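Long-range contacts in Er-derived vesicles protein ERV41 (PDB 3ZLC), which is a constituent of COPII-coated ER-derived vesicles, is required for efficient transport of a subset of secretory proteins to the Golgi, and facilitates retrograde transport to the endoplasmic reticulum: residues V20-D25 with N159-G164; R127-L132 with K237-P242; Y167-N172 with F200-A205; Y191-V196 with N210-N215. All coordinates share one frame; numbering follows the deposited sequence.

Contact 1: V20-D25 with N159-G164; sequences VQINMD and NEFSFG
Asn23 lays its carboxamide across the neighbouring strand so that both N-H groups of ND2 are used, one on Ser162 OG at 2.8 Å and one on Gly164 O at 2.9 Å. Both acceptors lie in the amide plane. Its CG stands anti to the carbonyl carbon (chi1 -44°), which swings the amide over Ser162, its hydrogen-bonded partner in this antiparallel pairing. OD1 takes a bond from a water that also donates to Gly164 O, and it hydrogen-bonds Ser122 OG on strand 117-126, which flanks 19-28 on its other side. Ser162 OG in turn donates to Glu160 OE2 at 2.7 Å. With an alanine in place of Asn23 the amide is gone, and Ser162 OG and Gly164 O are likely to lose the donor that joins them, as Ser122 OG would lose its partner.

The opposite face is apolar. Ile22 lies alongside Phe161 and Phe163, all pointing the same way; its CG2 comes within 3.6 Å of Phe161 CE1, while Met24 CG reaches the edge of the Phe161 ring, in its plane. Phe161 also stacks on Phe236 of the second sheet.

At the far end Asn159 and Glu160 both face Asp25 in a classic beta bulge, their two N-H groups sharing Asp25 O. Asn159 ND2 hydrogen-bonds Asp25 OD1 at 2.9 Å from above the carboxylate plane, the amide and carboxylate planes 71° apart, and His118 is a second partner of that oxygen. With both N-H groups bonded in plane, the Asn23 amide is fixed in rotation, while Ile22, Phe161 and Phe163 pack towards the second sheet.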
loop_
_atom_site.group_PDB
_atom_site.type_symbol
_atom_site.label_atom_id
_atom_site.label_comp_id
_atom_site.label_asym_id
_atom_site.label_seq_id
_atom_site.Cartn_x
_atom_site.Cartn_y
_atom_site.Cartn_z
ATOM N N VAL A 20 7.275 -13.984 3.263
ATOM C CA VAL A 20 6.580 -13.081 4.174
ATOM C C VAL A 20 5.243 -12.700 3.548
ATOM O O VAL A 20 5.133 -12.638 2.318
ATOM C CB VAL A 20 7.426 -11.816 4.464
ATOM C CG1 VAL A 20 7.601 -10.973 3.185
ATOM C CG2 VAL A 20 6.801 -10.985 5.600
ATOM N N GLN A 21 4.215 -12.492 4.371
ATOM C CA GLN A 21 2.933 -11.976 3.867
ATOM C C GLN A 21 2.952 -10.457 3.791
ATOM O O GLN A 21 3.345 -9.794 4.750
ATOM C CB GLN A 21 1.773 -12.388 4.791
ATOM C CG GLN A 21 1.606 -13.890 4.933
ATOM C CD GLN A 21 0.950 -14.497 3.717
ATOM O OE1 GLN A 21 1.360 -15.546 3.223
ATOM N NE2 GLN A 21 -0.084 -13.836 3.226
ATOM N N ILE A 22 2.524 -9.902 2.658
ATOM C CA ILE A 22 2.268 -8.466 2.588
ATOM C C ILE A 22 0.776 -8.253 2.761
ATOM O O ILE A 22 -0.033 -8.795 1.991
ATOM C CB ILE A 22 2.737 -7.852 1.254
ATOM C CG1 ILE A 22 4.251 -8.027 1.102
ATOM C CG2 ILE A 22 2.390 -6.372 1.207
ATOM C CD1 ILE A 22 4.841 -7.390 -0.181
ATOM N N ASN A 23 0.401 -7.483 3.781
ATOM C CA ASN A 23 -1.010 -7.263 4.086
ATOM C C ASN A 23 -1.383 -5.866 3.634
ATOM O O ASN A 23 -0.704 -4.898 3.975
ATOM C CB ASN A 23 -1.277 -7.397 5.587
ATOM C CG ASN A 23 -0.573 -8.582 6.201
ATOM O OD1 ASN A 23 -0.860 -9.739 5.858
ATOM N ND2 ASN A 23 0.347 -8.309 7.127
ATOM N N MET A 24 -2.473 -5.748 2.882
ATOM C CA MET A 24 -2.829 -4.479 2.259
ATOM C C MET A 24 -4.335 -4.204 2.350
ATOM O O MET A 24 -5.144 -5.108 2.181
ATOM C CB MET A 24 -2.395 -4.506 0.791
ATOM C CG MET A 24 -2.133 -3.147 0.198
ATOM S SD MET A 24 -1.767 -3.177 -1.571
ATOM C CE MET A 24 -2.329 -4.834 -1.985
ATOM N N ASP A 25 -4.698 -2.956 2.594
ATOM C CA ASP A 25 -6.088 -2.556 2.553
ATOM C C ASP A 25 -5.996 -1.124 2.085
ATOM O O ASP A 25 -5.506 -0.257 2.809
ATOM C CB ASP A 25 -6.737 -2.652 3.936
ATOM C CG ASP A 25 -8.238 -2.378 3.879
ATOM O OD1 ASP A 25 -8.631 -1.321 3.328
ATOM O OD2 ASP A 25 -9.016 -3.231 4.331
ATOM N N ASN A 159 -5.263 2.090 4.223
ATOM C CA ASN A 159 -5.769 1.796 5.560
ATOM C C ASN A 159 -4.790 0.885 6.282
ATOM O O ASN A 159 -4.531 1.067 7.478
ATOM C CB ASN A 159 -7.163 1.159 5.500
ATOM C CG ASN A 159 -8.156 2.045 4.811
ATOM O OD1 ASN A 159 -8.352 3.191 5.226
ATOM N ND2 ASN A 159 -8.763 1.546 3.715
ATOM N N GLU A 160 -4.236 -0.072 5.543
ATOM C CA GLU A 160 -3.182 -0.947 6.068
ATOM C C GLU A 160 -2.151 -1.272 5.006
ATOM O O GLU A 160 -2.497 -1.487 3.838
ATOM C CB GLU A 160 -3.763 -2.278 6.592
ATOM C CG GLU A 160 -2.650 -3.163 7.223
ATOM C CD GLU A 160 -3.136 -4.537 7.666
ATOM O OE1 GLU A 160 -4.322 -4.862 7.429
ATOM O OE2 GLU A 160 -2.316 -5.297 8.242
ATOM N N PHE A 161 -0.885 -1.313 5.419
ATOM C CA PHE A 161 0.178 -1.894 4.611
ATOM C C PHE A 161 1.231 -2.412 5.590
ATOM O O PHE A 161 1.913 -1.623 6.240
ATOM C CB PHE A 161 0.800 -0.869 3.663
ATOM C CG PHE A 161 1.719 -1.489 2.664
ATOM C CD1 PHE A 161 1.201 -2.208 1.595
ATOM C CD2 PHE A 161 3.101 -1.392 2.806
ATOM C CE1 PHE A 161 2.038 -2.810 0.665
ATOM C CE2 PHE A 161 3.943 -1.989 1.886
ATOM C CZ PHE A 161 3.413 -2.704 0.817
ATOM N N SER A 162 1.325 -3.730 5.729
ATOM C CA SER A 162 2.175 -4.323 6.764
ATOM C C SER A 162 2.800 -5.600 6.226
ATOM O O SER A 162 2.373 -6.120 5.173
ATOM C CB SER A 162 1.358 -4.627 8.030
ATOM O OG SER A 162 0.363 -5.600 7.759
ATOM N N PHE A 163 3.807 -6.090 6.945
ATOM C CA PHE A 163 4.553 -7.298 6.576
ATOM C C PHE A 163 4.470 -8.269 7.723
ATOM O O PHE A 163 4.822 -7.922 8.871
ATOM C CB PHE A 163 6.032 -6.962 6.363
ATOM C CG PHE A 163 6.276 -6.033 5.210
ATOM C CD1 PHE A 163 6.182 -4.661 5.376
ATOM C CD2 PHE A 163 6.559 -6.539 3.946
ATOM C CE1 PHE A 163 6.393 -3.791 4.306
ATOM C CE2 PHE A 163 6.776 -5.674 2.857
ATOM C CZ PHE A 163 6.690 -4.301 3.045
ATOM N N GLY A 164 4.018 -9.486 7.433
ATOM C CA GLY A 164 4.015 -10.535 8.440
ATOM C C GLY A 164 2.736 -10.588 9.263
ATOM O O GLY A 164 1.653 -10.241 8.778
HETATM O O HOH W 1 -0.520 -12.048 7.323
#

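Contact 2: R127-L132 with K237-P242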
loop_
_atom_site.group_PDB
_atom_site.type_symbol
_atom_site.label_atom_id
_atom_site.label_comp_id
_atom_site.label_asym_id
_atom_site.label_seq_id
_atom_site.Cartn_x
_atom_site.Cartn_y
_atom_site.Cartn_z
ATOM N N ARG A 127 10.814 -13.420 0.591
ATOM C CA ARG A 127 11.365 -12.379 1.460
ATOM C C ARG A 127 12.701 -11.913 0.879
ATOM O O ARG A 127 13.778 -12.165 1.447
ATOM C CB ARG A 127 11.525 -12.901 2.900
ATOM C CG ARG A 127 11.749 -11.809 3.961
ATOM C CD ARG A 127 11.975 -12.377 5.384
ATOM N NE ARG A 127 12.407 -11.300 6.282
ATOM C CZ ARG A 127 11.590 -10.574 7.040
ATOM N NH1 ARG A 127 10.275 -10.820 7.046
ATOM N NH2 ARG A 127 12.085 -9.602 7.796
ATOM N N VAL A 128 12.620 -11.269 -0.285
ATOM C CA VAL A 128 13.787 -10.692 -0.958
ATOM C C VAL A 128 13.373 -9.325 -1.497
ATOM O O VAL A 128 12.194 -8.980 -1.478
ATOM C CB VAL A 128 14.292 -11.577 -2.136
ATOM C CG1 VAL A 128 14.834 -12.906 -1.635
ATOM C CG2 VAL A 128 13.181 -11.800 -3.156
ATOM N N SER A 129 14.335 -8.541 -1.971
ATOM C CA SER A 129 14.012 -7.246 -2.563
ATOM C C SER A 129 12.976 -7.412 -3.692
ATOM O O SER A 129 13.164 -8.202 -4.610
ATOM C CB SER A 129 15.278 -6.578 -3.104
ATOM O OG SER A 129 14.958 -5.322 -3.673
ATOM N N GLY A 130 11.871 -6.686 -3.610
ATOM C CA GLY A 130 10.848 -6.811 -4.637
ATOM C C GLY A 130 9.962 -5.590 -4.679
ATOM O O GLY A 130 10.261 -4.574 -4.045
ATOM N N GLU A 131 8.855 -5.688 -5.410
ATOM C CA GLU A 131 7.990 -4.528 -5.581
ATOM C C GLU A 131 6.550 -4.976 -5.861
ATOM O O GLU A 131 6.325 -5.921 -6.613
ATOM C CB GLU A 131 8.568 -3.657 -6.712
ATOM C CG GLU A 131 7.635 -2.643 -7.336
ATOM C CD GLU A 131 8.303 -1.909 -8.490
ATOM O OE1 GLU A 131 9.483 -2.200 -8.784
ATOM O OE2 GLU A 131 7.658 -1.041 -9.101
ATOM N N LEU A 132 5.591 -4.320 -5.209
ATOM C CA LEU A 132 4.170 -4.534 -5.486
ATOM C C LEU A 132 3.664 -3.323 -6.265
ATOM O O LEU A 132 3.866 -2.186 -5.828
ATOM C CB LEU A 132 3.409 -4.626 -4.170
ATOM C CG LEU A 132 1.891 -4.684 -4.256
ATOM C CD1 LEU A 132 1.471 -6.013 -4.818
ATOM C CD2 LEU A 132 1.308 -4.488 -2.873
ATOM N N LYS A 237 7.940 -0.448 -3.063
ATOM C CA LYS A 237 9.200 -1.175 -3.154
ATOM C C LYS A 237 9.561 -1.643 -1.761
ATOM O O LYS A 237 9.356 -0.920 -0.771
ATOM C CB LYS A 237 10.310 -0.289 -3.720
ATOM C CG LYS A 237 10.009 0.238 -5.114
ATOM C CD LYS A 237 11.165 -0.028 -6.067
ATOM C CE LYS A 237 10.891 0.577 -7.441
ATOM N NZ LYS A 237 11.990 0.303 -8.417
ATOM N N TYR A 238 10.056 -2.870 -1.658
ATOM C CA TYR A 238 10.416 -3.366 -0.333
ATOM C C TYR A 238 11.742 -4.102 -0.339
ATOM O O TYR A 238 12.104 -4.766 -1.311
ATOM C CB TYR A 238 9.295 -4.245 0.256
ATOM C CG TYR A 238 8.768 -5.292 -0.707
ATOM C CD1 TYR A 238 9.417 -6.512 -0.843
ATOM C CD2 TYR A 238 7.623 -5.066 -1.471
ATOM C CE1 TYR A 238 8.950 -7.482 -1.700
ATOM C CE2 TYR A 238 7.145 -6.049 -2.353
ATOM C CZ TYR A 238 7.818 -7.251 -2.457
ATOM O OH TYR A 238 7.391 -8.251 -3.318
ATOM N N ASN A 239 12.486 -3.942 0.746
ATOM C CA ASN A 239 13.672 -4.751 0.964
ATOM C C ASN A 239 13.730 -5.125 2.436
ATOM O O ASN A 239 13.100 -4.469 3.278
ATOM C CB ASN A 239 14.939 -4.011 0.555
ATOM C CG ASN A 239 16.043 -4.958 0.161
ATOM O OD1 ASN A 239 16.021 -6.143 0.543
ATOM N ND2 ASN A 239 17.008 -4.465 -0.613
ATOM N N PHE A 240 14.490 -6.165 2.749
ATOM C CA PHE A 240 14.499 -6.712 4.103
ATOM C C PHE A 240 15.888 -6.601 4.692
ATOM O O PHE A 240 16.863 -7.081 4.113
ATOM C CB PHE A 240 13.999 -8.165 4.074
ATOM C CG PHE A 240 12.615 -8.293 3.474
ATOM C CD1 PHE A 240 11.489 -8.146 4.267
ATOM C CD2 PHE A 240 12.451 -8.506 2.101
ATOM C CE1 PHE A 240 10.205 -8.236 3.713
ATOM C CE2 PHE A 240 11.168 -8.587 1.537
ATOM C CZ PHE A 240 10.048 -8.456 2.348
ATOM N N GLU A 241 15.979 -5.937 5.839
ATOM C CA GLU A 241 17.272 -5.686 6.462
ATOM C C GLU A 241 17.854 -6.968 7.029
ATOM O O GLU A 241 17.106 -7.811 7.544
ATOM C CB GLU A 241 17.110 -4.641 7.568
ATOM C CG GLU A 241 16.502 -3.339 7.045
ATOM C CD GLU A 241 16.599 -2.213 8.046
ATOM O OE1 GLU A 241 17.203 -2.452 9.111
ATOM O OE2 GLU A 241 16.089 -1.095 7.770
ATOM N N PRO A 242 19.193 -7.112 6.948
ATOM C CA PRO A 242 19.908 -8.299 7.423
ATOM C C PRO A 242 20.143 -8.296 8.929
ATOM O O PRO A 242 21.053 -8.983 9.399
ATOM C CB PRO A 242 21.260 -8.194 6.706
ATOM C CG PRO A 242 21.490 -6.721 6.554
ATOM C CD PRO A 242 20.090 -6.180 6.236
HETATM O O HOH W 2 14.963 -9.491 6.996
#
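The Phe240 ring carries the aliphatic part of Arg127 on one face: CG sits 3.6 Å from the ring centroid and 11° off its normal, a CH-pi contact. At the ring's edge, near its plane, comes Val128 O, 3.2 Å from Phe240 CE2. The Arg127 guanidinium has Phe240 CD1 over the centre of one face, the two planes turned 41° apart, so this is an inclined approach and not a parallel stack. At the guanidinium's edge, in plane, lies a water that accepts from NH2 and donates to Glu241 O. With CG anti to the backbone N (chi1 -165°) and the chain extended to NE, the arginine runs across the ring.

Tyr238 lays one face against the backbone of Gly130, whose O stands over the centre of the ring, and Val128 O lies at its edge. Tyr238 CZ comes within 3.5 Å of Gly130 C. Glycine has no CB to collide with Tyr238 OH, consistent with the ring lying this close.

Gly130 and Tyr238 are also a hydrogen-bonded antiparallel pair, with Tyr238 N to Gly130 O at 2.9 Å and Gly130 N to Tyr238 O at 3.0 Å. These two bonds join 127-132 to 237-242, and Leu132 with Phe236 continues the pairing. Glu131 and Lys237 lie side by side, pointing the same way, and form a salt bridge with OE1 3.6 Å from NZ; Glu131 OE2 is bonded to Gln133. Lying over Phe240, Arg127 has its NH2 held by both Asn210 OD1 and the water, which fixes how the guanidinium is turned.

Contact 3: Y167-N172 with F200-A205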
loop_
_atom_site.group_PDB
_atom_site.type_symbol
_atom_site.label_atom_id
_atom_site.label_comp_id
_atom_site.label_asym_id
_atom_site.label_seq_id
_atom_site.Cartn_x
_atom_site.Cartn_y
_atom_site.Cartn_z
ATOM N N TYR A 167 0.537 -7.510 15.164
ATOM C CA TYR A 167 0.874 -7.697 16.580
ATOM C C TYR A 167 0.458 -6.436 17.331
ATOM O O TYR A 167 0.272 -5.390 16.701
ATOM C CB TYR A 167 2.368 -8.028 16.750
ATOM C CG TYR A 167 3.309 -7.016 16.152
ATOM C CD1 TYR A 167 3.582 -7.008 14.788
ATOM C CD2 TYR A 167 3.949 -6.078 16.957
ATOM C CE1 TYR A 167 4.462 -6.075 14.233
ATOM C CE2 TYR A 167 4.823 -5.142 16.411
ATOM C CZ TYR A 167 5.077 -5.156 15.052
ATOM O OH TYR A 167 5.944 -4.231 14.512
ATOM N N PRO A 168 0.290 -6.530 18.661
ATOM C CA PRO A 168 -0.348 -5.420 19.387
ATOM C C PRO A 168 0.464 -4.122 19.380
ATOM O O PRO A 168 -0.108 -3.043 19.562
ATOM C CB PRO A 168 -0.453 -5.958 20.819
ATOM C CG PRO A 168 -0.505 -7.438 20.646
ATOM C CD PRO A 168 0.418 -7.734 19.508
ATOM N N TYR A 169 1.770 -4.223 19.159
ATOM C CA TYR A 169 2.655 -3.057 19.247
ATOM C C TYR A 169 2.884 -2.409 17.894
ATOM O O TYR A 169 3.627 -1.423 17.791
ATOM C CB TYR A 169 4.023 -3.483 19.787
ATOM C CG TYR A 169 3.958 -4.551 20.856
ATOM C CD1 TYR A 169 3.097 -4.426 21.941
ATOM C CD2 TYR A 169 4.750 -5.694 20.774
ATOM C CE1 TYR A 169 3.033 -5.419 22.935
ATOM C CE2 TYR A 169 4.696 -6.687 21.762
ATOM C CZ TYR A 169 3.834 -6.539 22.831
ATOM O OH TYR A 169 3.792 -7.507 23.817
ATOM N N ILE A 170 2.259 -2.962 16.860
ATOM C CA ILE A 170 2.555 -2.559 15.486
ATOM C C ILE A 170 2.251 -1.077 15.232
ATOM O O ILE A 170 1.319 -0.506 15.793
ATOM C CB ILE A 170 1.838 -3.474 14.457
ATOM C CG1 ILE A 170 2.503 -3.404 13.079
ATOM C CG2 ILE A 170 0.360 -3.165 14.372
ATOM C CD1 ILE A 170 2.034 -4.552 12.149
ATOM N N ASP A 171 3.071 -0.446 14.411
ATOM C CA ASP A 171 2.857 0.951 14.074
ATOM C C ASP A 171 3.490 1.117 12.708
ATOM O O ASP A 171 4.690 1.353 12.608
ATOM C CB ASP A 171 3.542 1.855 15.119
ATOM C CG ASP A 171 3.184 3.333 14.934
ATOM O OD1 ASP A 171 2.671 3.675 13.848
ATOM O OD2 ASP A 171 3.404 4.154 15.860
ATOM N N ASN A 172 2.698 0.921 11.655
ATOM C CA ASN A 172 3.204 0.954 10.284
ATOM C C ASN A 172 3.137 2.377 9.744
ATOM O O ASN A 172 2.094 3.030 9.848
ATOM C CB ASN A 172 2.347 0.036 9.388
ATOM C CG ASN A 172 2.355 -1.404 9.859
ATOM O OD1 ASN A 172 3.430 -2.023 9.961
ATOM N ND2 ASN A 172 1.169 -1.942 10.181
ATOM N N PHE A 200 9.806 -10.212 19.671
ATOM C CA PHE A 200 9.296 -9.748 20.956
ATOM C C PHE A 200 9.183 -10.969 21.840
ATOM O O PHE A 200 8.320 -11.819 21.608
ATOM C CB PHE A 200 7.907 -9.123 20.815
ATOM C CG PHE A 200 7.884 -7.862 20.001
ATOM C CD1 PHE A 200 8.171 -6.628 20.587
ATOM C CD2 PHE A 200 7.555 -7.902 18.656
ATOM C CE1 PHE A 200 8.143 -5.460 19.831
ATOM C CE2 PHE A 200 7.523 -6.733 17.892
ATOM C CZ PHE A 200 7.821 -5.512 18.485
ATOM N N LYS A 201 10.033 -11.063 22.859
ATOM C CA LYS A 201 9.988 -12.225 23.747
ATOM C C LYS A 201 8.638 -12.371 24.458
ATOM O O LYS A 201 8.273 -13.465 24.890
ATOM C CB LYS A 201 11.151 -12.181 24.747
ATOM C CG LYS A 201 12.497 -12.519 24.119
ATOM C CD LYS A 201 13.631 -12.407 25.128
ATOM C CE LYS A 201 14.965 -12.773 24.488
ATOM N NZ LYS A 201 16.116 -12.489 25.392
ATOM N N LYS A 202 7.894 -11.270 24.560
ATOM C CA LYS A 202 6.546 -11.300 25.138
ATOM C C LYS A 202 5.524 -11.967 24.208
ATOM O O LYS A 202 4.421 -12.308 24.632
ATOM C CB LYS A 202 6.078 -9.883 25.483
ATOM C CG LYS A 202 6.424 -9.431 26.899
ATOM C CD LYS A 202 5.752 -8.097 27.217
ATOM C CE LYS A 202 5.282 -8.035 28.670
ATOM N NZ LYS A 202 6.181 -7.254 29.561
ATOM N N LEU A 203 5.903 -12.157 22.946
ATOM C CA LEU A 203 5.004 -12.715 21.937
ATOM C C LEU A 203 5.450 -14.101 21.441
ATOM O O LEU A 203 4.621 -14.935 21.050
ATOM C CB LEU A 203 4.888 -11.750 20.751
ATOM C CG LEU A 203 4.246 -10.397 21.057
ATOM C CD1 LEU A 203 4.103 -9.572 19.788
ATOM C CD2 LEU A 203 2.893 -10.575 21.730
ATOM N N GLY A 204 6.759 -14.342 21.453
ATOM C CA GLY A 204 7.306 -15.594 20.952
ATOM C C GLY A 204 8.001 -15.434 19.607
ATOM O O GLY A 204 7.753 -14.467 18.882
ATOM N N ALA A 205 8.856 -16.391 19.263
ATOM C CA ALA A 205 9.603 -16.342 18.005
ATOM C C ALA A 205 8.797 -16.898 16.830
ATOM O O ALA A 205 9.142 -16.673 15.672
ATOM C CB ALA A 205 10.928 -17.088 18.149
#
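Phe200 is gripped by two tyrosines of the 167-172 loop. Tyr169 CD2 lies over one face of the phenylalanine ring, displaced toward the rim and 3.5 Å from Phe200 CE1. Tyr167, its CG carried between the backbone N and the carbonyl carbon (chi1 56°), offers CE2 to Phe200 CE2, also at 3.5 Å, the two side chains crossing at about a right angle while their ring planes are inclined by 39°. Leu203 fills in beside them: CD1 touches Tyr169 CE2 at 3.5 Å and Tyr167 CB at 3.8 Å, and lies 4.1 Å from Pro168 CD. The phenolic oxygen of Tyr169 rests near Lys202 CB.

The three rings form an aromatic cluster between two loops, one linking strands 156-163 and 177-179, the other at the tip of the hairpin made by 188-200 and 209-219. Were Phe200 an alanine, the two tyrosines would probably lose their shared partner, and Tyr169, left with Leu203 and Lys202, could turn more easily.

A type I turn from Tyr167 to Ile170, closed by Ile170 N on Tyr167 O, brings both tyrosines round to Phe200 and places Ile170 CB over the centre of one Tyr167 face. Phe200 O accepts from both Leu203 N and Gly204 N, which curls the chain so that Leu203 returns beside the ring. Tyr167 OH is bonded to Asn210 O, and Phe200 also packs on Thr209 and Val247.

Contact 4: Y191-V196 with N210-N215; sequences YYTSVV and NQYSVN
Tyr192 and Asn215 form one of three hydrogen-bonded pairs between 191-196 and 210-215, in the antiparallel beta hairpin of strands 188-200 and 209-219. Tyr192 N reaches Asn215 O at 2.9 Å, and Tyr192 O accepts from Asn215 N. Ser194 and Ser213 pair in the same way, as do Val196 and Gln211, where Val196 N to Gln211 O is short at 2.7 Å. All six N-H groups and six carbonyls of these pairs are used.

The side-chain polar atoms look mostly beyond the hairpin. Thr193 OG1 bonds to Lys237 O and Ser194 OG to Glu241 OE2. Tyr212 OH meets both Phe161 O and Leu174 N; Tyr191 OH meets His156 and Gln179; Asn210 ND2 turns to Asp208.

On the face of Thr193, Val195 and Tyr212, where Phe163 also packs, Tyr212 CG sits between its backbone N and carbonyl carbon (chi1 66°), bringing the ring obliquely to Thr193 CG2, 3.6 Å from Tyr212 CD2. Val195 CG1 rests on Asn210 CB. On the Ser194 face a single water ties the strands once more, donating to Ser194 O at 2.9 Å and accepting from Ser213 OG at 2.8 Å.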
loop_
_atom_site.group_PDB
_atom_site.type_symbol
_atom_site.label_atom_id
_atom_site.label_comp_id
_atom_site.label_asym_id
_atom_site.label_seq_id
_atom_site.Cartn_x
_atom_site.Cartn_y
_atom_site.Cartn_z
ATOM N N TYR A 191 6.599 4.132 -2.835
ATOM C CA TYR A 191 7.034 4.027 -1.456
ATOM C C TYR A 191 8.182 3.024 -1.350
ATOM O O TYR A 191 8.065 1.873 -1.812
ATOM C CB TYR A 191 5.879 3.567 -0.581
ATOM C CG TYR A 191 4.649 4.459 -0.594
ATOM C CD1 TYR A 191 4.557 5.568 0.247
ATOM C CD2 TYR A 191 3.567 4.174 -1.416
ATOM C CE1 TYR A 191 3.416 6.382 0.262
ATOM C CE2 TYR A 191 2.421 4.975 -1.410
ATOM C CZ TYR A 191 2.354 6.073 -0.556
ATOM O OH TYR A 191 1.225 6.874 -0.546
ATOM N N TYR A 192 9.287 3.458 -0.750
ATOM C CA TYR A 192 10.424 2.570 -0.492
ATOM C C TYR A 192 10.441 2.155 0.961
ATOM O O TYR A 192 10.801 2.949 1.839
ATOM C CB TYR A 192 11.736 3.277 -0.813
ATOM C CG TYR A 192 11.931 3.524 -2.286
ATOM C CD1 TYR A 192 11.441 4.679 -2.886
ATOM C CD2 TYR A 192 12.605 2.600 -3.084
ATOM C CE1 TYR A 192 11.617 4.909 -4.248
ATOM C CE2 TYR A 192 12.791 2.826 -4.443
ATOM C CZ TYR A 192 12.290 3.978 -5.012
ATOM O OH TYR A 192 12.459 4.200 -6.357
ATOM N N THR A 193 10.082 0.903 1.215
ATOM C CA THR A 193 9.929 0.431 2.593
ATOM C C THR A 193 11.080 -0.490 2.952
ATOM O O THR A 193 11.452 -1.366 2.158
ATOM C CB THR A 193 8.602 -0.331 2.795
ATOM O OG1 THR A 193 8.579 -1.511 1.969
ATOM C CG2 THR A 193 7.413 0.581 2.479
ATOM N N SER A 194 11.659 -0.292 4.133
ATOM C CA SER A 194 12.783 -1.125 4.564
ATOM C C SER A 194 12.314 -1.870 5.804
ATOM O O SER A 194 11.978 -1.253 6.831
ATOM C CB SER A 194 14.006 -0.267 4.882
ATOM O OG SER A 194 15.133 -1.077 5.226
ATOM N N VAL A 195 12.296 -3.195 5.709
ATOM C CA VAL A 195 11.582 -4.043 6.652
ATOM C C VAL A 195 12.554 -4.708 7.625
ATOM O O VAL A 195 13.561 -5.297 7.212
ATOM C CB VAL A 195 10.759 -5.114 5.875
ATOM C CG1 VAL A 195 9.906 -5.961 6.823
ATOM C CG2 VAL A 195 9.852 -4.432 4.843
ATOM N N VAL A 196 12.250 -4.611 8.915
ATOM C CA VAL A 196 13.109 -5.176 9.954
ATOM C C VAL A 196 12.329 -6.233 10.701
ATOM O O VAL A 196 11.250 -5.933 11.224
ATOM C CB VAL A 196 13.518 -4.099 10.965
ATOM C CG1 VAL A 196 14.475 -4.681 12.023
ATOM C CG2 VAL A 196 14.166 -2.951 10.258
ATOM N N ASN A 210 7.272 -7.852 12.095
ATOM C CA ASN A 210 8.179 -6.974 11.352
ATOM C C ASN A 210 7.716 -5.550 11.508
ATOM O O ASN A 210 6.509 -5.287 11.655
ATOM C CB ASN A 210 8.157 -7.303 9.851
ATOM C CG ASN A 210 8.535 -8.734 9.561
ATOM O OD1 ASN A 210 9.698 -9.035 9.292
ATOM N ND2 ASN A 210 7.556 -9.630 9.606
ATOM N N GLN A 211 8.665 -4.626 11.450
ATOM C CA GLN A 211 8.328 -3.215 11.358
ATOM C C GLN A 211 9.104 -2.614 10.187
ATOM O O GLN A 211 10.108 -3.187 9.727
ATOM C CB GLN A 211 8.677 -2.515 12.682
ATOM C CG GLN A 211 10.164 -2.613 13.093
ATOM C CD GLN A 211 10.358 -2.217 14.543
ATOM O OE1 GLN A 211 9.798 -2.851 15.443
ATOM N NE2 GLN A 211 11.126 -1.150 14.781
ATOM N N TYR A 212 8.638 -1.485 9.671
ATOM C CA TYR A 212 9.352 -0.876 8.555
ATOM C C TYR A 212 9.437 0.629 8.665
ATOM O O TYR A 212 8.633 1.277 9.373
ATOM C CB TYR A 212 8.757 -1.294 7.197
ATOM C CG TYR A 212 7.346 -0.803 6.907
ATOM C CD1 TYR A 212 6.237 -1.494 7.382
ATOM C CD2 TYR A 212 7.131 0.320 6.099
ATOM C CE1 TYR A 212 4.932 -1.067 7.086
ATOM C CE2 TYR A 212 5.837 0.757 5.801
ATOM C CZ TYR A 212 4.757 0.060 6.280
ATOM O OH TYR A 212 3.488 0.514 5.991
ATOM N N SER A 213 10.446 1.169 7.983
ATOM C CA SER A 213 10.571 2.599 7.772
ATOM C C SER A 213 10.349 2.816 6.295
ATOM O O SER A 213 10.308 1.851 5.522
ATOM C CB SER A 213 11.952 3.109 8.179
ATOM O OG SER A 213 13.004 2.501 7.427
ATOM N N VAL A 214 10.201 4.070 5.890
ATOM C CA VAL A 214 9.803 4.345 4.510
ATOM C C VAL A 214 10.317 5.702 4.089
ATOM O O VAL A 214 10.486 6.611 4.922
ATOM C CB VAL A 214 8.253 4.232 4.349
ATOM C CG1 VAL A 214 7.554 5.182 5.288
ATOM C CG2 VAL A 214 7.818 4.496 2.899
ATOM N N ASN A 215 10.653 5.818 2.809
ATOM C CA ASN A 215 10.848 7.131 2.200
ATOM C C ASN A 215 9.984 7.159 0.928
ATOM O O ASN A 215 9.675 6.090 0.366
ATOM C CB ASN A 215 12.341 7.506 2.017
ATOM C CG ASN A 215 13.111 6.540 1.121
ATOM O OD1 ASN A 215 12.959 6.558 -0.102
ATOM N ND2 ASN A 215 13.979 5.726 1.722
HETATM O O HOH W 3 13.829 0.134 8.566
#

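In the fold
From the N terminus, 20-25 is the first segment, and contact 1 pairs it with 159-164 across 134 residues inside one sheet. Segment 127-132 lies within that long loop, but its partner 237-242 comes after it, so contacts 1 and 2 cross. The span of contact 2 encloses both contact 3 and contact 4, which begin after contact 1 has closed. These two cross each other: 191-196 precedes 200-205, and 210-215 follows it. Contacts 2 and 4 share the second sheet through neighbouring strands 233-240 and 188-200. Contact 1 packs against both, joining the two sheets, while contact 3 ties the loop after strand 156-163 to the tip of the hairpin in this lumenal domain.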